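Local coordinates for uncharacterized protein (PDB 4QPV) that is of unknown function but belongs to the DUF1672 family, whose unusual fold is built on a repeat of a kinked helix and three beta strands, at residues H84-H88 with D89-N93; K164-S168 with G169-E173; I242-S245 with E246-K250. One frame throughout, in Å; residues are numbered along the deposited sequence.

The three contacts illustrate how short-range pairings change character with their place in a fold. Contact 1 is the closed end of a beta hairpin and contact 2 the turn after helix 159-165; they touch, with Asn-93 N probably hydrogen-bonded to Gly-169 O. Contact 3, a helical turn centred about 25 Å from the centre of contact 2, sits near the periphery on helix 234-249. All three are partly buried: contact 2, close to the chain centre, has no exposed residue among those that touch, while contacts 1 and 3 mix buried with exposed ones. Cross-strand backbone bonds and an aromatic contact serve contact 1, an arginine-serine bond and two bridging waters contact 2, and i to i+4 bonds contact 3.

Contact 1. Residues H84-H88 with D89-N93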
ATOM      1  N   HIS A  84      -1.845  -3.281  -9.202  1.00 24.65           N
ATOM      2  CA  HIS A  84      -0.807  -3.978  -8.466  1.00 23.72           C
ATOM      3  C   HIS A  84       0.407  -4.065  -9.370  1.00 26.51           C
ATOM      4  O   HIS A  84       0.294  -4.388 -10.560  1.00 25.27           O
ATOM      5  CB  HIS A  84      -1.241  -5.377  -7.972  1.00 24.52           C
ATOM      6  CG  HIS A  84      -0.159  -6.099  -7.206  1.00 27.17           C
ATOM      7  ND1 HIS A  84       0.214  -5.699  -5.933  1.00 28.90           N
ATOM      8  CD2 HIS A  84       0.603  -7.164  -7.570  1.00 29.07           C
ATOM      9  CE1 HIS A  84       1.170  -6.539  -5.552  1.00 28.29           C
ATOM     10  NE2 HIS A  84       1.435  -7.440  -6.494  1.00 28.87           N
ATOM     11  N   CYS A  85       1.559  -3.749  -8.810  1.00 23.59           N
ATOM     12  CA  CYS A  85       2.831  -3.817  -9.502  1.00 23.78           C
ATOM     13  C   CYS A  85       3.696  -4.870  -8.837  1.00 27.18           C
ATOM     14  O   CYS A  85       3.772  -4.919  -7.609  1.00 25.36           O
ATOM     15  CB  CYS A  85       3.527  -2.460  -9.484  1.00 24.61           C
ATOM     16  SG  CYS A  85       5.105  -2.426 -10.385  1.00 29.72           S
ATOM     17  N   ASP A  86       4.338  -5.714  -9.660  1.00 26.91           N
ATOM     18  CA  ASP A  86       5.341  -6.692  -9.226  1.00 27.98           C
ATOM     19  C   ASP A  86       6.258  -6.829 -10.433  1.00 33.10           C
ATOM     20  O   ASP A  86       6.149  -7.771 -11.214  1.00 32.14           O
ATOM     21  CB  ASP A  86       4.737  -8.017  -8.714  1.00 28.61           C
ATOM     22  CG  ASP A  86       5.763  -8.961  -8.074  1.00 34.78           C
ATOM     23  OD1 ASP A  86       6.981  -8.732  -8.254  1.00 30.29           O
ATOM     24  OD2 ASP A  86       5.343  -9.904  -7.360  1.00 40.09           O
ATOM     25  N   ASP A  87       7.110  -5.819 -10.611  1.00 29.34           N
ATOM     26  CA  ASP A  87       7.953  -5.670 -11.793  1.00 29.79           C
ATOM     27  C   ASP A  87       9.382  -5.398 -11.368  1.00 32.65           C
ATOM     28  O   ASP A  87       9.633  -4.383 -10.715  1.00 31.26           O
ATOM     29  CB  ASP A  87       7.390  -4.508 -12.636  1.00 30.15           C
ATOM     30  CG  ASP A  87       8.041  -4.316 -13.996  1.00 38.38           C
ATOM     31  OD1 ASP A  87       8.838  -5.199 -14.410  1.00 40.75           O
ATOM     32  OD2 ASP A  87       7.740  -3.295 -14.659  1.00 34.47           O
ATOM     33  N   HIS A  88      10.319  -6.312 -11.707  1.00 31.01           N
ATOM     34  CA  HIS A  88      11.747  -6.212 -11.327  1.00 32.69           C
ATOM     35  C   HIS A  88      11.855  -6.054  -9.778  1.00 34.12           C
ATOM     36  O   HIS A  88      12.627  -5.242  -9.272  1.00 32.84           O
ATOM     37  CB  HIS A  88      12.452  -5.059 -12.077  1.00 34.88           C
ATOM     38  CG  HIS A  88      12.629  -5.287 -13.552  1.00 40.00           C
ATOM     39  ND1 HIS A  88      11.572  -5.163 -14.438  1.00 41.32           N
ATOM     40  CD2 HIS A  88      13.752  -5.578 -14.251  1.00 43.81           C
ATOM     41  CE1 HIS A  88      12.077  -5.405 -15.639  1.00 42.27           C
ATOM     42  NE2 HIS A  88      13.387  -5.650 -15.577  1.00 43.92           N
ATOM     43  N   ASP A  89      11.023  -6.823  -9.050  1.00 31.00           N
ATOM     44  CA  ASP A  89      10.880  -6.859  -7.586  1.00 30.54           C
ATOM     45  C   ASP A  89      10.391  -5.533  -6.988  1.00 32.59           C
ATOM     46  O   ASP A  89      10.449  -5.374  -5.769  1.00 31.53           O
ATOM     47  CB  ASP A  89      12.164  -7.325  -6.884  1.00 32.92           C
ATOM     48  CG  ASP A  89      12.364  -8.827  -6.951  1.00 43.56           C
ATOM     49  OD1 ASP A  89      11.353  -9.558  -7.074  1.00 39.61           O
ATOM     50  OD2 ASP A  89      13.529  -9.275  -6.856  1.00 46.53           O
ATOM     51  N   ILE A  90       9.894  -4.590  -7.835  1.00 29.17           N
ATOM     52  CA  ILE A  90       9.248  -3.365  -7.339  1.00 27.45           C
ATOM     53  C   ILE A  90       7.776  -3.762  -7.129  1.00 29.90           C
ATOM     54  O   ILE A  90       7.078  -4.086  -8.102  1.00 28.25           O
ATOM     55  CB  ILE A  90       9.449  -2.150  -8.296  1.00 29.82           C
ATOM     56  CG1 ILE A  90      10.975  -1.774  -8.366  1.00 31.07           C
ATOM     57  CG2 ILE A  90       8.557  -0.948  -7.885  1.00 26.75           C
ATOM     58  CD1 ILE A  90      11.352  -1.068  -9.572  1.00 36.69           C
ATOM     59  N   VAL A  91       7.331  -3.789  -5.866  1.00 24.59           N
ATOM     60  CA  VAL A  91       5.991  -4.261  -5.517  1.00 23.64           C
ATOM     61  C   VAL A  91       5.194  -3.192  -4.778  1.00 25.14           C
ATOM     62  O   VAL A  91       5.628  -2.689  -3.744  1.00 25.05           O
ATOM     63  CB  VAL A  91       6.046  -5.577  -4.683  1.00 26.41           C
ATOM     64  CG1 VAL A  91       4.632  -6.096  -4.351  1.00 24.41           C
ATOM     65  CG2 VAL A  91       6.891  -6.656  -5.388  1.00 27.66           C
ATOM     66  N   PHE A  92       4.003  -2.861  -5.308  1.00 23.39           N
ATOM     67  CA  PHE A  92       3.099  -1.898  -4.665  1.00 22.53           C
ATOM     68  C   PHE A  92       1.709  -2.014  -5.250  1.00 25.61           C
ATOM     69  O   PHE A  92       1.513  -2.633  -6.303  1.00 25.25           O
ATOM     70  CB  PHE A  92       3.600  -0.422  -4.828  1.00 23.62           C
ATOM     71  CG  PHE A  92       3.670   0.095  -6.261  1.00 25.09           C
ATOM     72  CD1 PHE A  92       2.533   0.589  -6.900  1.00 27.14           C
ATOM     73  CD2 PHE A  92       4.855   0.020  -6.988  1.00 26.98           C
ATOM     74  CE1 PHE A  92       2.590   1.017  -8.240  1.00 27.69           C
ATOM     75  CE2 PHE A  92       4.929   0.501  -8.305  1.00 30.43           C
ATOM     76  CZ  PHE A  92       3.795   0.998  -8.923  1.00 28.37           C
ATOM     77  N   ASN A  93       0.770  -1.398  -4.535  1.00 23.00           N
ATOM     78  CA  ASN A  93      -0.605  -1.186  -4.977  0.50 21.95           C
ATOM     79  C   ASN A  93      -0.835   0.302  -4.989  1.00 24.62           C
ATOM     80  O   ASN A  93      -0.338   1.011  -4.107  1.00 23.30           O
ATOM     81  CB  ASN A  93      -1.621  -1.907  -4.116  0.50 24.46           C
ATOM     82  CG  ASN A  93      -1.700  -3.366  -4.457  0.50 34.68           C
ATOM     83  OD1 ASN A  93      -0.739  -4.121  -4.272  0.50 27.92           O
ATOM     84  ND2 ASN A  93      -2.823  -3.780  -5.016  0.50 25.14           N
TER
HETATM   85  O   HOH W   1       9.023  -8.977 -10.022  1.00 40.82           O
HETATM   86  O   HOH W   2       8.716  -9.732  -6.418  1.00 40.94           O
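A two-residue beta hairpin joins strands 78-87 and 90-98 of the three-stranded antiparallel sheet, and its type I' turn places His-88 and Asp-89 at the corner between Asp-87 and Ile-90. Asp-87 and Ile-90 form the hydrogen-bonded pair that closes it, with Asp-87 N to Ile-90 O at 3.0 Å and Ile-90 N to Asp-87 O at 2.9 Å. The next such pair, Cys-85 with Phe-92, is tighter on one side: Cys-85 N reaches Phe-92 O at 2.7 Å in a nearly straight bond.

On the face of Cys-85, Ile-90 and Phe-92, Cys-85 CB lies over the Phe-92 ring, 3.5 Å from its centroid, while SG stands obliquely beside it in a sulfur-aromatic contact. Phe-92 CG sits between the backbone N and the carbonyl carbon (chi1 63°), which carries the ring across beneath the cysteine. On the face of Asp-86 and Val-91 these two lie side by side, and OD1 of Asp-86 approaches CG2 of Val-91 to 3.5 Å. Two waters, both donating to Asp-86 OD1, link it to the amide N and to OD1 of Asp-89. At the corner His-88 ND1 donates to Asp-87 OD1 (2.7 Å), meeting the oxygen from above the carboxylate plane, and Asp-87 OD2 accepts from Lys-66 N.

Cys-85 and Phe-92 thus make an apolar sulfur-ring contact, whereas near the turn the Asp-86 and Asp-89 carboxylates, probably mutually repulsive, are bridged by water.

Contact 2. Residues K164-S168 with G169-E173; sequences KTQNS and GFRNE
Past Gln-166, the first residue to leave helical geometry after helix 159-165, the chain swings round through Gly-169, whose positive phi (132°) takes the backbone where a side chain would run into the Ser-168 carbonyl. This turn brings Arg-171 back against Gln-166 and Ser-168. Its guanidinium is met from two directions. Gln-166 OE1 stands over the centre of one face, 3.6 Å from Arg-171 CZ, with the amide plane turned 66° from the guanidinium, and Gln-166 CB packs against Arg-171 CD. At the edge, Arg-171 NH2 donates to Ser-168 OG at 2.8 Å, the oxygen lying slightly off the guanidinium plane. The arginine chain is extended through chi2 and bends at chi3 (-64°), which turns the head group toward the serine.

Water completes the turn. One molecule accepts from Arg-171 NE and Ser-168 N and donates to Gly-169 O; another accepts from Ser-168 OG and donates to Phe-170 O. Ser-168 OG is therefore shared between the arginine and a water.

Gln-166 NE2 is held by Thr-165 OG1 and Pro-274 O. Around the turn, Gly-169 pairs with Asn-93 of strand 90-98, Arg-171 rests on Ile-162 of helix 159-165 and Tyr-176 of strand 175-178, and Phe-170 stacks on Tyr-131 of helix 116-133.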
ATOM      1  N   LYS A 164      -7.974  -5.317  -3.906  1.00 24.21           N
ATOM      2  CA  LYS A 164      -9.081  -4.533  -4.457  1.00 24.45           C
ATOM      3  C   LYS A 164      -9.371  -3.193  -3.803  1.00 26.37           C
ATOM      4  O   LYS A 164     -10.074  -2.380  -4.428  1.00 25.51           O
ATOM      5  CB  LYS A 164     -10.345  -5.393  -4.393  1.00 27.97           C
ATOM      6  CG  LYS A 164     -10.242  -6.604  -5.312  1.00 29.28           C
ATOM      7  CD  LYS A 164     -11.463  -7.479  -5.306  1.00 42.27           C
ATOM      8  CE  LYS A 164     -11.199  -8.705  -6.160  1.00 58.30           C
ATOM      9  NZ  LYS A 164     -12.443  -9.225  -6.788  1.00 75.60           N
ATOM     10  N   THR A 165      -8.923  -2.964  -2.541  1.00 22.06           N
ATOM     11  CA  THR A 165      -9.385  -1.755  -1.848  1.00 20.78           C
ATOM     12  C   THR A 165      -8.295  -0.819  -1.337  1.00 25.17           C
ATOM     13  O   THR A 165      -8.630   0.246  -0.809  1.00 24.89           O
ATOM     14  CB  THR A 165     -10.305  -2.147  -0.663  1.00 27.12           C
ATOM     15  OG1 THR A 165      -9.546  -2.653   0.448  1.00 25.60           O
ATOM     16  CG2 THR A 165     -11.409  -3.140  -1.052  1.00 23.30           C
ATOM     17  N   GLN A 166      -7.021  -1.215  -1.427  1.00 23.73           N
ATOM     18  CA  GLN A 166      -5.928  -0.410  -0.861  1.00 24.04           C
ATOM     19  C   GLN A 166      -5.019   0.108  -1.962  1.00 26.05           C
ATOM     20  O   GLN A 166      -4.899  -0.531  -3.017  1.00 25.14           O
ATOM     21  CB  GLN A 166      -5.143  -1.235   0.185  1.00 24.11           C
ATOM     22  CG  GLN A 166      -6.054  -1.841   1.304  1.00 22.68           C
ATOM     23  CD  GLN A 166      -6.702  -0.788   2.192  1.00 26.42           C
ATOM     24  OE1 GLN A 166      -6.045   0.103   2.745  1.00 26.86           O
ATOM     25  NE2 GLN A 166      -8.016  -0.873   2.358  1.00 25.73           N
ATOM     26  N   ASN A 167      -4.398   1.281  -1.721  1.00 22.40           N
ATOM     27  CA  ASN A 167      -3.635   1.990  -2.754  1.00 23.11           C
ATOM     28  C   ASN A 167      -2.532   2.876  -2.168  1.00 26.99           C
ATOM     29  O   ASN A 167      -2.241   3.941  -2.727  1.00 25.33           O
ATOM     30  CB  ASN A 167      -4.657   2.886  -3.539  1.00 22.21           C
ATOM     31  CG  ASN A 167      -5.364   3.931  -2.686  1.00 31.07           C
ATOM     32  OD1 ASN A 167      -5.141   4.061  -1.471  1.00 26.76           O
ATOM     33  ND2 ASN A 167      -6.231   4.714  -3.299  1.00 26.22           N
ATOM     34  N   SER A 168      -1.930   2.469  -1.039  1.00 24.00           N
ATOM     35  CA  SER A 168      -0.944   3.337  -0.377  1.00 24.35           C
ATOM     36  C   SER A 168       0.506   3.066  -0.779  1.00 27.59           C
ATOM     37  O   SER A 168       1.407   3.825  -0.401  1.00 27.82           O
ATOM     38  CB  SER A 168      -1.056   3.182   1.134  1.00 26.44           C
ATOM     39  OG  SER A 168      -0.839   1.828   1.506  1.00 24.92           O
ATOM     40  N   GLY A 169       0.729   1.973  -1.475  1.00 23.46           N
ATOM     41  CA  GLY A 169       2.066   1.541  -1.867  1.00 23.91           C
ATOM     42  C   GLY A 169       2.241   0.074  -1.550  1.00 24.10           C
ATOM     43  O   GLY A 169       1.269  -0.697  -1.628  1.00 22.50           O
ATOM     44  N   PHE A 170       3.468  -0.336  -1.170  1.00 22.36           N
ATOM     45  CA  PHE A 170       3.705  -1.738  -0.809  1.00 22.26           C
ATOM     46  C   PHE A 170       2.835  -2.112   0.381  1.00 25.45           C
ATOM     47  O   PHE A 170       2.812  -1.396   1.385  1.00 24.35           O
ATOM     48  CB  PHE A 170       5.201  -2.053  -0.488  1.00 23.96           C
ATOM     49  CG  PHE A 170       5.327  -3.508  -0.067  1.00 24.43           C
ATOM     50  CD1 PHE A 170       5.369  -4.525  -1.015  1.00 25.57           C
ATOM     51  CD2 PHE A 170       5.292  -3.867   1.282  1.00 26.49           C
ATOM     52  CE1 PHE A 170       5.370  -5.871  -0.629  1.00 26.09           C
ATOM     53  CE2 PHE A 170       5.320  -5.211   1.664  1.00 28.25           C
ATOM     54  CZ  PHE A 170       5.360  -6.202   0.703  1.00 25.81           C
ATOM     55  N   ARG A 171       2.138  -3.247   0.266  1.00 22.41           N
ATOM     56  CA  ARG A 171       1.256  -3.710   1.318  1.00 22.39           C
ATOM     57  C   ARG A 171       0.980  -5.180   1.185  1.00 23.94           C
ATOM     58  O   ARG A 171       0.751  -5.679   0.080  1.00 23.17           O
ATOM     59  CB  ARG A 171      -0.092  -2.923   1.233  1.00 21.44           C
ATOM     60  CG  ARG A 171      -1.138  -3.331   2.278  1.00 21.76           C
ATOM     61  CD  ARG A 171      -2.449  -2.555   2.111  1.00 23.13           C
ATOM     62  NE  ARG A 171      -2.312  -1.108   2.334  1.00 23.71           N
ATOM     63  CZ  ARG A 171      -2.590  -0.501   3.487  1.00 25.58           C
ATOM     64  NH1 ARG A 171      -2.964  -1.210   4.547  1.00 21.56           N
ATOM     65  NH2 ARG A 171      -2.480   0.817   3.594  1.00 24.22           N
ATOM     66  N   ASN A 172       0.944  -5.881   2.335  1.00 21.76           N
ATOM     67  CA  ASN A 172       0.506  -7.266   2.370  1.00 20.69           C
ATOM     68  C   ASN A 172      -0.613  -7.345   3.428  1.00 23.05           C
ATOM     69  O   ASN A 172      -1.120  -6.306   3.891  1.00 21.60           O
ATOM     70  CB  ASN A 172       1.666  -8.267   2.578  1.00 24.27           C
ATOM     71  CG  ASN A 172       2.442  -8.046   3.846  1.00 28.86           C
ATOM     72  OD1 ASN A 172       1.896  -7.639   4.876  1.00 23.12           O
ATOM     73  ND2 ASN A 172       3.747  -8.289   3.784  1.00 24.67           N
ATOM     74  N   GLU A 173      -1.036  -8.552   3.772  1.00 20.84           N
ATOM     75  CA  GLU A 173      -2.115  -8.764   4.742  0.50 21.03           C
ATOM     76  C   GLU A 173      -1.831  -8.100   6.094  1.00 24.84           C
ATOM     77  O   GLU A 173      -2.761  -7.659   6.766  1.00 23.94           O
ATOM     78  CB  GLU A 173      -2.323 -10.271   4.982  0.50 22.19           C
ATOM     79  CG  GLU A 173      -2.789 -11.060   3.769  0.50 27.69           C
ATOM     80  CD  GLU A 173      -2.541 -12.550   3.903  0.50 37.15           C
ATOM     81  OE1 GLU A 173      -1.361 -12.964   3.841  0.50 29.07           O
ATOM     82  OE2 GLU A 173      -3.522 -13.305   4.080  0.50 26.18           O
TER
HETATM   83  O   HOH W   3      -1.661  -0.564  -0.660  1.00 23.18           O
HETATM   84  O   HOH W   4       1.909   1.230   1.412  1.00 23.83           O

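Contact 3. Residues I242-S245 with E246-K250; sequences IDFS and EVLKK
Phe-244 and Leu-248 meet one turn apart on the last turns of helix 234-249, the helix of a beta-alpha-beta unit that links strand 220-227 to the parallel strand 259-265. Here, as on amphipathic helices generally, one side is packed and the other more open to solvent. Four successive i to i+4 bonds, from Glu-246 N to Ile-242 O through Lys-249 N to Ser-245 O, form the common frame, and the shortest join Leu-248 N to Phe-244 O and Lys-249 N to Ser-245 O, both 2.9 Å.

On the packed side, Leu-248 CD1 lies over the centre of the Phe-244 ring, 4.0 Å from its centroid and only 8° off the ring normal. The companion methyl, CD2, touches Phe-244 CE1 at 3.7 Å, and Val-247 CB stands farther off at the ring edge. With CG anti to the backbone N (chi1 -173°), the ring is carried down the helix toward the leucine. Both residues press on Leu-262 of strand 259-265 and on helix 135-147, and Phe-244 also stacks on Tyr-152.

The looser side carries the charged groups. Lys-249, extended beyond CG, forms a salt bridge with Glu-246 within the same turn, while a water donates both to Glu-246 OE2 and to Ile-242 O, giving that carbonyl a second partner. Between the two sides is Ser-245, whose hydroxyl pairs with Gly-285 O and whose OG lies 3.4 Å from Lys-249 CE. The lysine thus passes the serine before its NZ meets Glu-246 OE2 on the syn side of the carboxylate at 2.9 Å, 27° out of its plane.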
ATOM      1  N   ILE A 242       2.918  -4.980  23.831  1.00 25.05           N
ATOM      2  CA  ILE A 242       4.229  -4.644  24.389  1.00 26.50           C
ATOM      3  C   ILE A 242       5.100  -5.895  24.324  1.00 28.02           C
ATOM      4  O   ILE A 242       6.249  -5.817  23.913  1.00 28.35           O
ATOM      5  CB  ILE A 242       4.111  -4.100  25.844  1.00 30.56           C
ATOM      6  CG1 ILE A 242       3.548  -2.651  25.839  1.00 31.48           C
ATOM      7  CG2 ILE A 242       5.469  -4.180  26.600  1.00 31.45           C
ATOM      8  CD1 ILE A 242       3.047  -2.177  27.267  1.00 34.25           C
ATOM      9  N   ASP A 243       4.526  -7.049  24.682  1.00 25.44           N
ATOM     10  CA  ASP A 243       5.273  -8.305  24.686  1.00 26.25           C
ATOM     11  C   ASP A 243       5.660  -8.723  23.270  1.00 29.72           C
ATOM     12  O   ASP A 243       6.809  -9.092  23.048  1.00 30.62           O
ATOM     13  CB  ASP A 243       4.491  -9.413  25.398  1.00 27.53           C
ATOM     14  CG  ASP A 243       5.316 -10.671  25.556  1.00 31.44           C
ATOM     15  OD1 ASP A 243       6.373 -10.607  26.233  1.00 31.86           O
ATOM     16  OD2 ASP A 243       4.899 -11.723  25.018  1.00 33.68           O
ATOM     17  N   PHE A 244       4.740  -8.609  22.303  1.00 27.01           N
ATOM     18  CA  PHE A 244       5.055  -8.930  20.928  1.00 25.81           C
ATOM     19  C   PHE A 244       6.163  -7.977  20.412  1.00 28.41           C
ATOM     20  O   PHE A 244       7.078  -8.458  19.761  1.00 28.15           O
ATOM     21  CB  PHE A 244       3.785  -8.880  20.051  1.00 26.04           C
ATOM     22  CG  PHE A 244       3.932  -9.351  18.614  1.00 25.40           C
ATOM     23  CD1 PHE A 244       4.920 -10.267  18.257  1.00 27.13           C
ATOM     24  CD2 PHE A 244       3.047  -8.917  17.632  1.00 26.09           C
ATOM     25  CE1 PHE A 244       5.033 -10.725  16.941  1.00 27.31           C
ATOM     26  CE2 PHE A 244       3.160  -9.370  16.313  1.00 28.80           C
ATOM     27  CZ  PHE A 244       4.151 -10.272  15.978  1.00 27.52           C
ATOM     28  N   SER A 245       6.130  -6.659  20.755  1.00 27.52           N
ATOM     29  CA  SER A 245       7.206  -5.730  20.345  1.00 28.35           C
ATOM     30  C   SER A 245       8.561  -6.218  20.881  1.00 31.30           C
ATOM     31  O   SER A 245       9.555  -6.229  20.144  1.00 31.67           O
ATOM     32  CB  SER A 245       6.941  -4.316  20.849  1.00 32.06           C
ATOM     33  OG  SER A 245       8.048  -3.485  20.546  1.00 39.01           O
ATOM     34  N   GLU A 246       8.593  -6.655  22.148  1.00 26.66           N
ATOM     35  CA  GLU A 246       9.826  -7.173  22.750  1.00 26.74           C
ATOM     36  C   GLU A 246      10.333  -8.410  21.996  1.00 32.62           C
ATOM     37  O   GLU A 246      11.528  -8.503  21.732  1.00 34.63           O
ATOM     38  CB  GLU A 246       9.640  -7.474  24.250  1.00 27.97           C
ATOM     39  CG  GLU A 246       9.430  -6.194  25.057  1.00 34.56           C
ATOM     40  CD  GLU A 246      10.486  -5.113  24.878  1.00 41.44           C
ATOM     41  OE1 GLU A 246      11.689  -5.420  25.035  1.00 35.10           O
ATOM     42  OE2 GLU A 246      10.114  -3.966  24.547  1.00 42.18           O
ATOM     43  N   VAL A 247       9.425  -9.314  21.600  1.00 29.57           N
ATOM     44  CA  VAL A 247       9.763 -10.504  20.808  1.00 29.12           C
ATOM     45  C   VAL A 247      10.393 -10.060  19.448  1.00 31.85           C
ATOM     46  O   VAL A 247      11.483 -10.522  19.091  1.00 31.23           O
ATOM     47  CB  VAL A 247       8.520 -11.417  20.622  1.00 31.32           C
ATOM     48  CG1 VAL A 247       8.746 -12.493  19.544  1.00 30.57           C
ATOM     49  CG2 VAL A 247       8.115 -12.049  21.947  1.00 31.52           C
ATOM     50  N   LEU A 248       9.745  -9.117  18.753  1.00 29.25           N
ATOM     51  CA  LEU A 248      10.205  -8.583  17.462  1.00 28.06           C
ATOM     52  C   LEU A 248      11.602  -7.942  17.549  1.00 34.05           C
ATOM     53  O   LEU A 248      12.443  -8.203  16.682  1.00 33.87           O
ATOM     54  CB  LEU A 248       9.175  -7.573  16.908  1.00 26.57           C
ATOM     55  CG  LEU A 248       7.843  -8.188  16.496  1.00 30.69           C
ATOM     56  CD1 LEU A 248       6.818  -7.121  16.164  1.00 30.67           C
ATOM     57  CD2 LEU A 248       8.015  -9.163  15.320  1.00 33.36           C
ATOM     58  N   LYS A 249      11.877  -7.161  18.616  1.00 32.62           N
ATOM     59  CA  LYS A 249      13.193  -6.520  18.814  1.00 34.06           C
ATOM     60  C   LYS A 249      14.340  -7.534  18.866  1.00 38.38           C
ATOM     61  O   LYS A 249      15.474  -7.189  18.500  1.00 37.39           O
ATOM     62  CB  LYS A 249      13.232  -5.672  20.092  1.00 36.59           C
ATOM     63  CG  LYS A 249      12.354  -4.429  20.042  1.00 38.75           C
ATOM     64  CD  LYS A 249      12.256  -3.791  21.423  1.00 41.58           C
ATOM     65  CE  LYS A 249      11.207  -2.712  21.439  1.00 38.98           C
ATOM     66  NZ  LYS A 249      11.164  -2.013  22.750  1.00 45.44           N
ATOM     67  N   LYS A 250      14.043  -8.779  19.286  1.00 35.63           N
ATOM     68  CA  LYS A 250      15.049  -9.848  19.409  1.00 36.87           C
ATOM     69  C   LYS A 250      15.204 -10.693  18.124  1.00 40.35           C
ATOM     70  O   LYS A 250      16.066 -11.575  18.083  1.00 40.06           O
ATOM     71  CB  LYS A 250      14.735 -10.760  20.601  1.00 38.94           C
ATOM     72  CG  LYS A 250      14.890 -10.087  21.948  1.00 45.44           C
ATOM     73  CD  LYS A 250      14.532 -11.081  23.033  1.00 60.52           C
ATOM     74  CE  LYS A 250      14.494 -10.471  24.406  1.00 79.84           C
ATOM     75  NZ  LYS A 250      14.316 -11.520  25.443  1.00 92.63           N
TER
HETATM   76  O   HOH W   5       7.639  -2.970  24.074  1.00 45.44           O